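Local coordinates for protein UTP-glucose-1-phosphate uridylyltransferase 2 (PDB 3GUE) that probably catalyses the formation of UDP-glucose and diphosphate from UTP and glucose 1-phosphate, and binds UDP-glucose in a GT-A-type nucleotide-binding fold, at residues I34-A37 and L38-G42; L278-S281 and A282-P285; E312-K315 and M316-Q320; E287-D290 and S291-I295. All coordinates share one frame; numbering follows the deposited sequence.

Interaction 1: residues I34-A37 and L38-G42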
loop_
_atom_site.group_PDB
_atom_site.type_symbol
_atom_site.label_atom_id
_atom_site.label_comp_id
_atom_site.label_asym_id
_atom_site.label_seq_id
_atom_site.Cartn_x
_atom_site.Cartn_y
_atom_site.Cartn_z
ATOM N N ILE A 34 -4.319 -21.242 -11.782
ATOM C CA ILE A 34 -3.171 -20.993 -12.669
ATOM C C ILE A 34 -1.910 -20.804 -11.833
ATOM O O ILE A 34 -0.922 -21.520 -12.039
ATOM C CB ILE A 34 -3.408 -19.748 -13.587
ATOM C CG1 ILE A 34 -4.339 -20.136 -14.733
ATOM C CG2 ILE A 34 -2.096 -19.191 -14.139
ATOM C CD1 ILE A 34 -5.085 -18.972 -15.361
ATOM N N GLN A 35 -1.959 -19.848 -10.897
ATOM C CA GLN A 35 -0.843 -19.553 -9.995
ATOM C C GLN A 35 -0.446 -20.742 -9.104
ATOM O O GLN A 35 0.745 -20.958 -8.858
ATOM C CB GLN A 35 -1.178 -18.359 -9.095
ATOM C CG GLN A 35 -1.603 -17.080 -9.813
ATOM C CD GLN A 35 -2.070 -16.025 -8.853
ATOM O OE1 GLN A 35 -2.687 -16.337 -7.829
ATOM N NE2 GLN A 35 -1.763 -14.767 -9.156
ATOM N N HIS A 36 -1.460 -21.453 -8.596
ATOM C CA HIS A 36 -1.341 -22.709 -7.830
ATOM C C HIS A 36 -0.562 -23.811 -8.549
ATOM O O HIS A 36 0.339 -24.449 -7.943
ATOM C CB HIS A 36 -2.739 -23.263 -7.493
ATOM C CG HIS A 36 -2.747 -24.260 -6.377
ATOM N ND1 HIS A 36 -2.265 -25.539 -6.515
ATOM C CD2 HIS A 36 -3.174 -24.154 -5.095
ATOM C CE1 HIS A 36 -2.412 -26.188 -5.371
ATOM N NE2 HIS A 36 -2.965 -25.367 -4.494
ATOM N N ALA A 37 -0.967 -24.089 -9.796
ATOM C CA ALA A 37 -0.146 -24.884 -10.719
ATOM C C ALA A 37 1.322 -24.465 -10.680
ATOM O O ALA A 37 2.167 -25.321 -10.463
ATOM C CB ALA A 37 -0.676 -24.813 -12.135
ATOM N N LEU A 38 1.615 -23.157 -10.811
ATOM C CA LEU A 38 3.002 -22.668 -10.891
ATOM C C LEU A 38 3.783 -22.941 -9.627
ATOM O O LEU A 38 4.878 -23.495 -9.682
ATOM C CB LEU A 38 3.091 -21.167 -11.227
ATOM C CG LEU A 38 2.628 -20.684 -12.608
ATOM C CD1 LEU A 38 2.974 -19.230 -12.770
ATOM C CD2 LEU A 38 3.190 -21.539 -13.757
ATOM N N VAL A 39 3.197 -22.539 -8.499
ATOM C CA VAL A 39 3.805 -22.646 -7.183
ATOM C C VAL A 39 3.992 -24.103 -6.754
ATOM O O VAL A 39 5.020 -24.448 -6.137
ATOM C CB VAL A 39 2.992 -21.791 -6.151
ATOM C CG1 VAL A 39 3.389 -22.085 -4.693
ATOM C CG2 VAL A 39 3.162 -20.328 -6.463
ATOM N N ARG A 40 3.046 -24.970 -7.127
ATOM C CA ARG A 40 3.169 -26.419 -6.858
ATOM C C ARG A 40 4.432 -27.031 -7.452
ATOM O O ARG A 40 5.006 -27.925 -6.852
ATOM C CB ARG A 40 1.903 -27.191 -7.270
ATOM C CG ARG A 40 2.020 -28.137 -8.479
ATOM C CD ARG A 40 0.767 -29.040 -8.547
ATOM N NE ARG A 40 -0.410 -28.184 -8.436
ATOM C CZ ARG A 40 -1.270 -27.939 -9.419
ATOM N NH1 ARG A 40 -1.128 -28.554 -10.574
ATOM N NH2 ARG A 40 -2.293 -27.092 -9.220
ATOM N N LYS A 41 4.880 -26.499 -8.596
ATOM C CA LYS A 41 6.148 -26.909 -9.260
ATOM C C LYS A 41 7.366 -26.078 -8.824
ATOM O O LYS A 41 8.402 -26.118 -9.476
ATOM C CB LYS A 41 6.057 -26.820 -10.792
ATOM C CG LYS A 41 4.682 -26.610 -11.360
ATOM C CD LYS A 41 3.945 -27.903 -11.533
ATOM C CE LYS A 41 2.607 -27.647 -12.185
ATOM N NZ LYS A 41 2.247 -28.791 -13.060
ATOM N N GLY A 42 7.233 -25.314 -7.743
ATOM C CA GLY A 42 8.372 -24.596 -7.180
ATOM C C GLY A 42 8.643 -23.188 -7.691
ATOM O O GLY A 42 9.727 -22.653 -7.457
#
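The guanidinium of R40 presents one flat face to A37 and its edge to H36. On that face sits A37 CA, 3.4 Å above the plane and displaced toward the rim; at the edge, lying in the guanidinium plane, is H36 ND1. These are i to i+3 and i to i+4 contacts in the last turn of helix 26-40, which closes in a Schellman motif with G42, at positive phi, as the C-prime residue. R40 NH2 donates to H36 ND1 over 3.1 Å with an N-H...N angle of 168°. The bond is nearly straight, yet NH2 lies somewhat out of the imidazole plane, and the two flat groups are inclined 49° to each other. The first torsion of H36 (chi1 -161°) sets CG beside the carbonyl carbon; the two side chains cross at about a right angle, and R40, bent at chi3, brings NH2 to ND1. The other ring nitrogen, NE2, bonds to the carbonyl oxygen of F173, so both nitrogens of this buried imidazole have partners, and helix 10-21 packs against the same ring through A11 and C15. On another side of the turn, Q35 and V39 touch L348 of strand 344-349, and Q35 lines the pocket holding a dithiol molecule, probably from the crystallisation liquor. The helix-type bonding fades toward the end: V39 N reaches Q35 O at 2.9 Å, but K41 N to A37 O is weak at 3.5 Å. The Schellman bonds then take over, E43 N to L38 O and G42 N to V39 O, the latter at 2.9 Å.

Interaction 2: residues L278-S281 and A282-P285. With UPG (uridine-5'-diphosphate-glucose), chain C.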
loop_
_atom_site.group_PDB
_atom_site.type_symbol
_atom_site.label_atom_id
_atom_site.label_comp_id
_atom_site.label_asym_id
_atom_site.label_seq_id
_atom_site.Cartn_x
_atom_site.Cartn_y
_atom_site.Cartn_z
ATOM N N LEU A 278 8.339 -4.191 -11.916
ATOM C CA LEU A 278 8.174 -3.763 -10.539
ATOM C C LEU A 278 8.691 -4.907 -9.680
ATOM O O LEU A 278 8.269 -6.064 -9.840
ATOM C CB LEU A 278 6.704 -3.437 -10.263
ATOM C CG LEU A 278 6.233 -3.066 -8.852
ATOM C CD1 LEU A 278 6.811 -1.737 -8.413
ATOM C CD2 LEU A 278 4.668 -3.003 -8.853
ATOM N N ARG A 279 9.689 -4.640 -8.851
ATOM C CA ARG A 279 10.106 -5.666 -7.892
ATOM C C ARG A 279 9.641 -5.301 -6.477
ATOM O O ARG A 279 10.170 -4.356 -5.871
ATOM C CB ARG A 279 11.592 -5.909 -7.918
ATOM C CG ARG A 279 11.993 -7.073 -7.012
ATOM C CD ARG A 279 13.418 -7.449 -7.112
ATOM N NE ARG A 279 14.355 -6.355 -6.847
ATOM C CZ ARG A 279 15.668 -6.519 -6.806
ATOM N NH1 ARG A 279 16.174 -7.731 -6.988
ATOM N NH2 ARG A 279 16.474 -5.485 -6.583
ATOM N N GLU A 280 8.638 -6.042 -5.989
ATOM C CA GLU A 280 8.099 -5.882 -4.624
ATOM C C GLU A 280 9.004 -6.537 -3.587
ATOM O O GLU A 280 9.840 -7.367 -3.929
ATOM C CB GLU A 280 6.713 -6.491 -4.522
ATOM C CG GLU A 280 5.624 -5.809 -5.363
ATOM C CD GLU A 280 5.263 -4.424 -4.865
ATOM O OE1 GLU A 280 4.578 -4.278 -3.831
ATOM O OE2 GLU A 280 5.648 -3.477 -5.531
ATOM N N SER A 281 8.817 -6.176 -2.320
ATOM C CA SER A 281 9.502 -6.854 -1.209
ATOM C C SER A 281 9.389 -8.386 -1.268
ATOM O O SER A 281 10.386 -9.101 -1.093
ATOM C CB SER A 281 8.932 -6.357 0.120
ATOM O OG SER A 281 9.407 -5.069 0.427
ATOM N N ALA A 282 8.174 -8.871 -1.507
ATOM C CA ALA A 282 7.882 -10.300 -1.580
ATOM C C ALA A 282 8.505 -11.017 -2.792
ATOM O O ALA A 282 8.508 -12.251 -2.857
ATOM C CB ALA A 282 6.393 -10.512 -1.571
ATOM N N GLN A 283 9.037 -10.246 -3.735
ATOM C CA GLN A 283 9.647 -10.796 -4.957
ATOM C C GLN A 283 11.164 -10.776 -4.857
ATOM O O GLN A 283 11.868 -11.182 -5.779
ATOM C CB GLN A 283 9.183 -10.010 -6.187
ATOM C CG GLN A 283 7.747 -10.285 -6.599
ATOM C CD GLN A 283 7.249 -9.309 -7.650
ATOM O OE1 GLN A 283 7.444 -8.091 -7.518
ATOM N NE2 GLN A 283 6.577 -9.830 -8.697
ATOM N N CYS A 284 11.674 -10.294 -3.730
ATOM C CA CYS A 284 13.107 -10.156 -3.571
ATOM C C CYS A 284 13.671 -11.316 -2.765
ATOM O O CYS A 284 13.332 -11.483 -1.591
ATOM C CB CYS A 284 13.495 -8.785 -2.975
ATOM S SG CYS A 284 15.284 -8.575 -2.773
ATOM N N PRO A 285 14.530 -12.136 -3.407
ATOM C CA PRO A 285 15.162 -13.273 -2.749
ATOM C C PRO A 285 16.061 -12.807 -1.627
ATOM O O PRO A 285 16.705 -11.762 -1.739
ATOM C CB PRO A 285 16.015 -13.898 -3.856
ATOM C CG PRO A 285 15.481 -13.356 -5.103
ATOM C CD PRO A 285 14.974 -12.013 -4.807
HETATM N N1 UPG C . -4.586 -3.911 -0.068
HETATM C C2 UPG C . -5.812 -4.295 -0.647
HETATM N N3 UPG C . -5.965 -5.629 -0.980
HETATM C C4 UPG C . -4.988 -6.575 -0.778
HETATM C C5 UPG C . -3.758 -6.198 -0.223
HETATM C C6 UPG C . -3.543 -4.870 0.132
HETATM O O2 UPG C . -6.768 -3.531 -0.848
HETATM O O4 UPG C . -5.243 -7.742 -1.102
HETATM C C1C UPG C . -4.364 -2.477 0.308
HETATM C C2C UPG C . -3.801 -2.117 1.686
HETATM O O2C UPG C . -4.838 -2.116 2.677
HETATM C C3C UPG C . -3.314 -0.698 1.407
HETATM C C4C UPG C . -2.754 -0.816 -0.002
HETATM O O4C UPG C . -3.378 -1.977 -0.612
HETATM O O3C UPG C . -4.439 0.179 1.365
HETATM C C5C UPG C . -1.210 -1.063 0.009
HETATM O O5C UPG C . -0.838 -2.311 0.530
HETATM P PA UPG C . 0.450 -2.460 1.491
HETATM O O1A UPG C . 0.306 -1.369 2.496
HETATM O O2A UPG C . 0.635 -3.843 1.946
HETATM O O3A UPG C . 1.673 -2.029 0.476
HETATM P PB UPG C . 2.539 -3.004 -0.496
HETATM O O1B UPG C . 1.599 -3.786 -1.316
HETATM O O2B UPG C . 3.620 -3.705 0.267
HETATM O O3B UPG C . 3.309 -1.876 -1.339
HETATM C "C1'" UPG C . 2.526 -0.987 -2.218
HETATM C "C2'" UPG C . 3.018 -1.155 -3.649
HETATM C "C3'" UPG C . 4.508 -0.840 -3.663
HETATM C "C4'" UPG C . 4.715 0.612 -3.200
HETATM C "C5'" UPG C . 4.105 0.818 -1.790
HETATM C "C6'" UPG C . 4.018 2.285 -1.460
HETATM O "O2'" UPG C . 2.809 -2.499 -4.120
HETATM O "O3'" UPG C . 5.022 -1.085 -4.961
HETATM O "O4'" UPG C . 6.096 0.939 -3.182
HETATM O "O5'" UPG C . 2.735 0.341 -1.699
HETATM O "O6'" UPG C . 3.822 2.439 -0.053
HETATM O O HOH W 1 6.425 -7.497 -10.547
HETATM O O HOH W 2 11.209 -12.168 -0.104
#
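The sugar-binding end of strand 275-280 turns here into a short 3-10 segment, and the side chain of Q283 folds back onto the strand it has just left. E280, a UDP-glucose-binding residue, is gripped from both ends: its carboxylate holds the glucose and its backbone N is held by Q283. That N donates to Q283 OE1 at 2.8 Å, with an almost linear N-H...O angle of 175° and with the donor in the carbonyl plane of the amide. Q283 reaches it by extending beyond CG, and its amide is turned 63° from the E280 carboxylate. Its own backbone N returns a bond to E280 O at 3.0 Å, in the tight 3-10 turn. E280 is bent at chi2 (-69°), which swings the carboxylate to the glucose ring in a bidentate grip on neighbouring hydroxyls. The methyl L278 CD1 lies 3.9 Å from UPG O3', a van der Waals contact. R279 leaves the strand elsewhere, its guanidinium forming a salt bridge with E49 and a hydrogen bond with H258, while C284 SG lies over one of its faces. S281 OG is fixed by G256 N, beside the ligand-binding G257. Both hydroxyl bonds to the sugar are short, with UPG O2' donating to E280 OE1 and UPG O3' to E280 OE2, each at 2.5 Å.

Interaction 3: residues E312-K315 and M316-Q320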
loop_
_atom_site.group_PDB
_atom_site.type_symbol
_atom_site.label_atom_id
_atom_site.label_comp_id
_atom_site.label_asym_id
_atom_site.label_seq_id
_atom_site.Cartn_x
_atom_site.Cartn_y
_atom_site.Cartn_z
ATOM N N GLU A 312 -9.105 1.386 -21.917
ATOM C CA GLU A 312 -7.945 0.520 -22.193
ATOM C C GLU A 312 -7.982 -0.752 -21.326
ATOM O O GLU A 312 -7.758 -1.857 -21.824
ATOM C CB GLU A 312 -6.610 1.247 -22.014
ATOM C CG GLU A 312 -6.320 2.339 -23.056
ATOM C CD GLU A 312 -6.476 1.863 -24.499
ATOM O OE1 GLU A 312 -6.112 0.700 -24.793
ATOM O OE2 GLU A 312 -6.966 2.654 -25.335
ATOM N N LEU A 313 -8.262 -0.598 -20.034
ATOM C CA LEU A 313 -8.457 -1.780 -19.185
ATOM C C LEU A 313 -9.541 -2.689 -19.728
ATOM O O LEU A 313 -9.362 -3.910 -19.788
ATOM C CB LEU A 313 -8.762 -1.402 -17.736
ATOM C CG LEU A 313 -8.991 -2.584 -16.808
ATOM C CD1 LEU A 313 -7.674 -3.312 -16.467
ATOM C CD2 LEU A 313 -9.786 -2.198 -15.528
ATOM N N LYS A 314 -10.657 -2.101 -20.145
ATOM C CA LYS A 314 -11.770 -2.882 -20.645
ATOM C C LYS A 314 -11.338 -3.705 -21.854
ATOM O O LYS A 314 -11.599 -4.911 -21.917
ATOM C CB LYS A 314 -12.943 -1.963 -21.009
ATOM C CG LYS A 314 -14.065 -2.640 -21.769
ATOM C CD LYS A 314 -14.977 -3.476 -20.877
ATOM C CE LYS A 314 -15.972 -4.276 -21.733
ATOM N NZ LYS A 314 -16.579 -3.408 -22.810
ATOM N N LYS A 315 -10.670 -3.036 -22.797
ATOM C CA LYS A 315 -10.143 -3.662 -24.018
ATOM C C LYS A 315 -9.128 -4.772 -23.730
ATOM O O LYS A 315 -9.133 -5.802 -24.401
ATOM C CB LYS A 315 -9.531 -2.593 -24.943
ATOM C CG LYS A 315 -10.570 -1.624 -25.496
ATOM C CD LYS A 315 -9.935 -0.393 -26.153
ATOM C CE LYS A 315 -9.597 -0.638 -27.610
ATOM N NZ LYS A 315 -9.243 0.630 -28.337
ATOM N N MET A 316 -8.270 -4.571 -22.733
ATOM C CA MET A 316 -7.320 -5.614 -22.334
ATOM C C MET A 316 -8.042 -6.822 -21.733
ATOM O O MET A 316 -7.814 -7.959 -22.164
ATOM C CB MET A 316 -6.274 -5.060 -21.372
ATOM C CG MET A 316 -4.992 -5.905 -21.254
ATOM S SD MET A 316 -3.714 -5.042 -20.304
ATOM C CE MET A 316 -4.122 -3.335 -20.706
ATOM N N MET A 317 -8.937 -6.569 -20.778
ATOM C CA MET A 317 -9.650 -7.634 -20.072
ATOM C C MET A 317 -10.452 -8.505 -21.044
ATOM O O MET A 317 -10.410 -9.731 -20.943
ATOM C CB MET A 317 -10.552 -7.082 -18.949
ATOM C CG MET A 317 -9.835 -6.348 -17.809
ATOM S SD MET A 317 -8.608 -7.268 -16.880
ATOM C CE MET A 317 -9.658 -8.335 -15.899
ATOM N N ASP A 318 -11.165 -7.864 -21.977
ATOM C CA ASP A 318 -11.903 -8.562 -23.032
ATOM C C ASP A 318 -10.960 -9.421 -23.858
ATOM O O ASP A 318 -11.210 -10.605 -24.061
ATOM C CB ASP A 318 -12.617 -7.568 -23.965
ATOM C CG ASP A 318 -13.956 -7.082 -23.414
ATOM O OD1 ASP A 318 -14.544 -7.765 -22.536
ATOM O OD2 ASP A 318 -14.441 -6.028 -23.902
ATOM N N GLU A 319 -9.882 -8.801 -24.326
ATOM C CA GLU A 319 -8.866 -9.444 -25.156
ATOM C C GLU A 319 -8.305 -10.699 -24.474
ATOM O O GLU A 319 -8.246 -11.767 -25.072
ATOM C CB GLU A 319 -7.761 -8.424 -25.437
ATOM C CG GLU A 319 -6.689 -8.808 -26.436
ATOM C CD GLU A 319 -5.648 -7.710 -26.551
ATOM O OE1 GLU A 319 -5.938 -6.675 -27.193
ATOM O OE2 GLU A 319 -4.543 -7.875 -25.985
ATOM N N GLN A 320 -7.947 -10.567 -23.203
ATOM C CA GLN A 320 -7.298 -11.642 -22.460
ATOM C C GLN A 320 -8.282 -12.541 -21.694
ATOM O O GLN A 320 -7.871 -13.370 -20.873
ATOM C CB GLN A 320 -6.227 -11.048 -21.550
ATOM C CG GLN A 320 -5.326 -10.074 -22.295
ATOM C CD GLN A 320 -3.882 -10.203 -21.898
ATOM O OE1 GLN A 320 -3.257 -9.232 -21.441
ATOM N NE2 GLN A 320 -3.330 -11.413 -22.056
#
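K314 and D318, one helical turn apart on helix 310-319, form an i to i+4 salt bridge in which NZ lies 3.6 Å from OD2. It is a loose pairing: the nearest atom of the lysine is not the ammonium but its neighbouring methylene, with K314 CE 3.2 Å from D318 OD2. The lysine chain, bent at chi2 and chi4, crosses the aspartate at a slant, and the last bend (-45°) keeps NZ beside OD2. The other carboxylate oxygen, OD1, is the hydrogen-bond acceptor of Y199 OH on helix 194-201, while K314 NZ has a second, weak and long ion pair with D205 of helix 203-209. Beneath these charges run the helix's own bonds. M317 N meets L313 O at 2.9 Å, and D318 N bonds to K314 O at 3.0 Å. Further round, L313 and M317 lie side by side and point the same way, with L313 CD1 4.0 Å from M317 CG. CG of M317 is anti to its carbonyl carbon (chi1 -63°), and with two further bends the chain stays compact, so that SD also comes within 4.1 Å of L313 CD1. This pair faces inward: L313 packs on Y195 and L204, M317 on Y199 and L324. M316 looks another way, toward L324 and F359. Apolar packing and the polar network thus bear on the same two helices. D318 ties the helix to 194-201 through Y199, and K314 extends the link to 203-209, in a contact that is partly electrostatic and does not rest on one short ion pair.

Interaction 4: residues E287-D290 and S291-I295. With SO4 (sulfate ion), chain G.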
loop_
_atom_site.group_PDB
_atom_site.type_symbol
_atom_site.label_atom_id
_atom_site.label_comp_id
_atom_site.label_asym_id
_atom_site.label_seq_id
_atom_site.Cartn_x
_atom_site.Cartn_y
_atom_site.Cartn_z
ATOM N N GLU A 287 19.053 -13.473 -0.563
ATOM C CA GLU A 287 20.442 -13.105 -0.966
ATOM C C GLU A 287 20.575 -11.700 -1.598
ATOM O O GLU A 287 21.679 -11.139 -1.665
ATOM C CB GLU A 287 21.046 -14.151 -1.927
ATOM C CG GLU A 287 20.490 -15.596 -1.784
ATOM C CD GLU A 287 19.148 -15.757 -2.484
ATOM O OE1 GLU A 287 18.166 -16.153 -1.812
ATOM O OE2 GLU A 287 19.073 -15.439 -3.699
ATOM N N ASP A 288 19.447 -11.142 -2.042
ATOM C CA ASP A 288 19.416 -9.863 -2.753
ATOM C C ASP A 288 18.918 -8.670 -1.938
ATOM O O ASP A 288 18.720 -7.593 -2.495
ATOM C CB ASP A 288 18.556 -9.983 -4.021
ATOM C CG ASP A 288 19.189 -10.861 -5.084
ATOM O OD1 ASP A 288 20.346 -11.319 -4.919
ATOM O OD2 ASP A 288 18.507 -11.094 -6.087
ATOM N N GLU A 289 18.719 -8.850 -0.635
ATOM C CA GLU A 289 18.172 -7.773 0.212
ATOM C C GLU A 289 19.037 -6.502 0.154
ATOM O O GLU A 289 18.502 -5.401 0.093
ATOM C CB GLU A 289 17.967 -8.258 1.665
ATOM C CG GLU A 289 17.412 -7.213 2.671
ATOM C CD GLU A 289 16.074 -6.602 2.258
ATOM O OE1 GLU A 289 15.825 -6.469 1.052
ATOM O OE2 GLU A 289 15.272 -6.214 3.142
ATOM N N ASP A 290 20.364 -6.680 0.181
ATOM C CA ASP A 290 21.311 -5.570 0.121
ATOM C C ASP A 290 21.138 -4.722 -1.145
ATOM O O ASP A 290 20.988 -3.499 -1.060
ATOM C CB ASP A 290 22.768 -6.065 0.319
ATOM C CG ASP A 290 23.035 -6.535 1.747
ATOM O OD1 ASP A 290 22.167 -6.285 2.614
ATOM O OD2 ASP A 290 24.107 -7.142 2.018
ATOM N N SER A 291 21.113 -5.371 -2.307
ATOM C CA SER A 291 20.731 -4.720 -3.568
ATOM C C SER A 291 19.322 -4.093 -3.509
ATOM O O SER A 291 19.153 -2.900 -3.790
ATOM C CB SER A 291 20.827 -5.720 -4.728
ATOM O OG SER A 291 22.139 -6.233 -4.876
ATOM N N PHE A 292 18.307 -4.875 -3.126
ATOM C CA PHE A 292 16.944 -4.330 -3.067
ATOM C C PHE A 292 16.925 -3.026 -2.267
ATOM O O PHE A 292 16.129 -2.132 -2.577
ATOM C CB PHE A 292 15.935 -5.350 -2.499
ATOM C CG PHE A 292 14.498 -4.846 -2.435
ATOM C CD1 PHE A 292 13.616 -5.109 -3.473
ATOM C CD2 PHE A 292 14.028 -4.144 -1.304
ATOM C CE1 PHE A 292 12.297 -4.657 -3.428
ATOM C CE2 PHE A 292 12.711 -3.706 -1.226
ATOM C CZ PHE A 292 11.830 -3.957 -2.297
ATOM N N GLN A 293 17.820 -2.933 -1.272
ATOM C CA GLN A 293 17.878 -1.799 -0.307
ATOM C C GLN A 293 18.954 -0.752 -0.617
ATOM O O GLN A 293 19.155 0.196 0.140
ATOM C CB GLN A 293 18.008 -2.291 1.145
ATOM C CG GLN A 293 16.840 -3.145 1.649
ATOM C CD GLN A 293 15.572 -2.343 1.917
ATOM O OE1 GLN A 293 15.550 -1.114 1.804
ATOM N NE2 GLN A 293 14.525 -3.037 2.328
ATOM N N ASN A 294 19.625 -0.916 -1.747
ATOM C CA ASN A 294 20.510 0.112 -2.279
ATOM C C ASN A 294 19.652 1.225 -2.917
ATOM O O ASN A 294 19.211 1.081 -4.046
ATOM C CB ASN A 294 21.450 -0.534 -3.304
ATOM C CG ASN A 294 22.557 0.382 -3.750
ATOM O OD1 ASN A 294 22.411 1.601 -3.748
ATOM N ND2 ASN A 294 23.686 -0.206 -4.148
ATOM N N ILE A 295 19.405 2.321 -2.189
ATOM C CA ILE A 295 18.471 3.356 -2.664
ATOM C C ILE A 295 19.066 4.203 -3.798
ATOM O O ILE A 295 18.328 4.907 -4.509
ATOM C CB ILE A 295 17.950 4.279 -1.528
ATOM C CG1 ILE A 295 19.085 5.176 -0.977
ATOM C CG2 ILE A 295 17.234 3.456 -0.424
ATOM C CD1 ILE A 295 18.586 6.267 -0.045
HETATM S S SO4 G . 24.737 -3.749 -5.148
HETATM O O1 SO4 G . 25.539 -4.869 -4.636
HETATM O O2 SO4 G . 25.612 -2.819 -5.866
HETATM O O3 SO4 G . 23.704 -4.267 -6.048
HETATM O O4 SO4 G . 24.073 -3.103 -4.018
HETATM O O HOH W 3 22.834 -7.963 -2.431
#
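E289 and Q293 meet across the single turn of helix 289-292, where Q293 NE2 donates a weak hydrogen bond of 3.4 Å to E289 OE2. The carboxylate and amide planes stand 77° apart, and the closer packing is against the glutamine's aliphatic part, with E289 OE1 3.5 Å from Q293 CG. Bends at chi2 of both residues bring the two ends together. The same OE1 approaches F292 CB, at 3.7 Å. The stronger bond of Q293 NE2 goes elsewhere, to the carbonyl oxygen of K254, next to K255, a UDP-glucose-binding residue not in contact with the ligand in this chain. The backbone supplies the firmer links: F292 N donates to D288 O at 2.8 Å, whereas Q293 N divides itself between E289 O and a weak bond to D290 O, as the helix runs out. Beyond this turn a sulfate, probably from the crystallisation liquor, is held by S291 OG at 2.8 Å to O3 and by N294 ND2 at 2.9 Å to O4, with K297 NZ as a third partner. D288 OD2 accepts from E49 N, tying the start of the turn to a loop. F292, with CG anti to its backbone N (chi1 -179°), directs its ring inward, where it makes a cation-pi contact with R249 and meets the ring of H258. Lysine, amide and hydroxyl together make a small surface site suited to an anion, while the weak glutamate-glutamine bond probably adds little to the turn.

How the interactions relate
Interactions 2 and 4 are direct neighbours, with centres 10 Å apart: the side chain of F292 packs on the strand end and turn of 278-285, with F292 CE1 3.3 Å from R279 O and F292 CB 3.3 Å from C284 SG. The helix of interaction 4 therefore backs the segment whose E280 holds the glucose, although F292 itself stays about 8 Å from the bound UDP-glucose. Interaction 1 lies farther out, its centre 18 Å from that of interaction 2, and the side chain of Q35 comes no nearer than about 11 Å to the ligand. Interaction 3 is remote, 25 Å between centres from interaction 1 and 35 Å from interaction 4, on a helix away from the annotated sites.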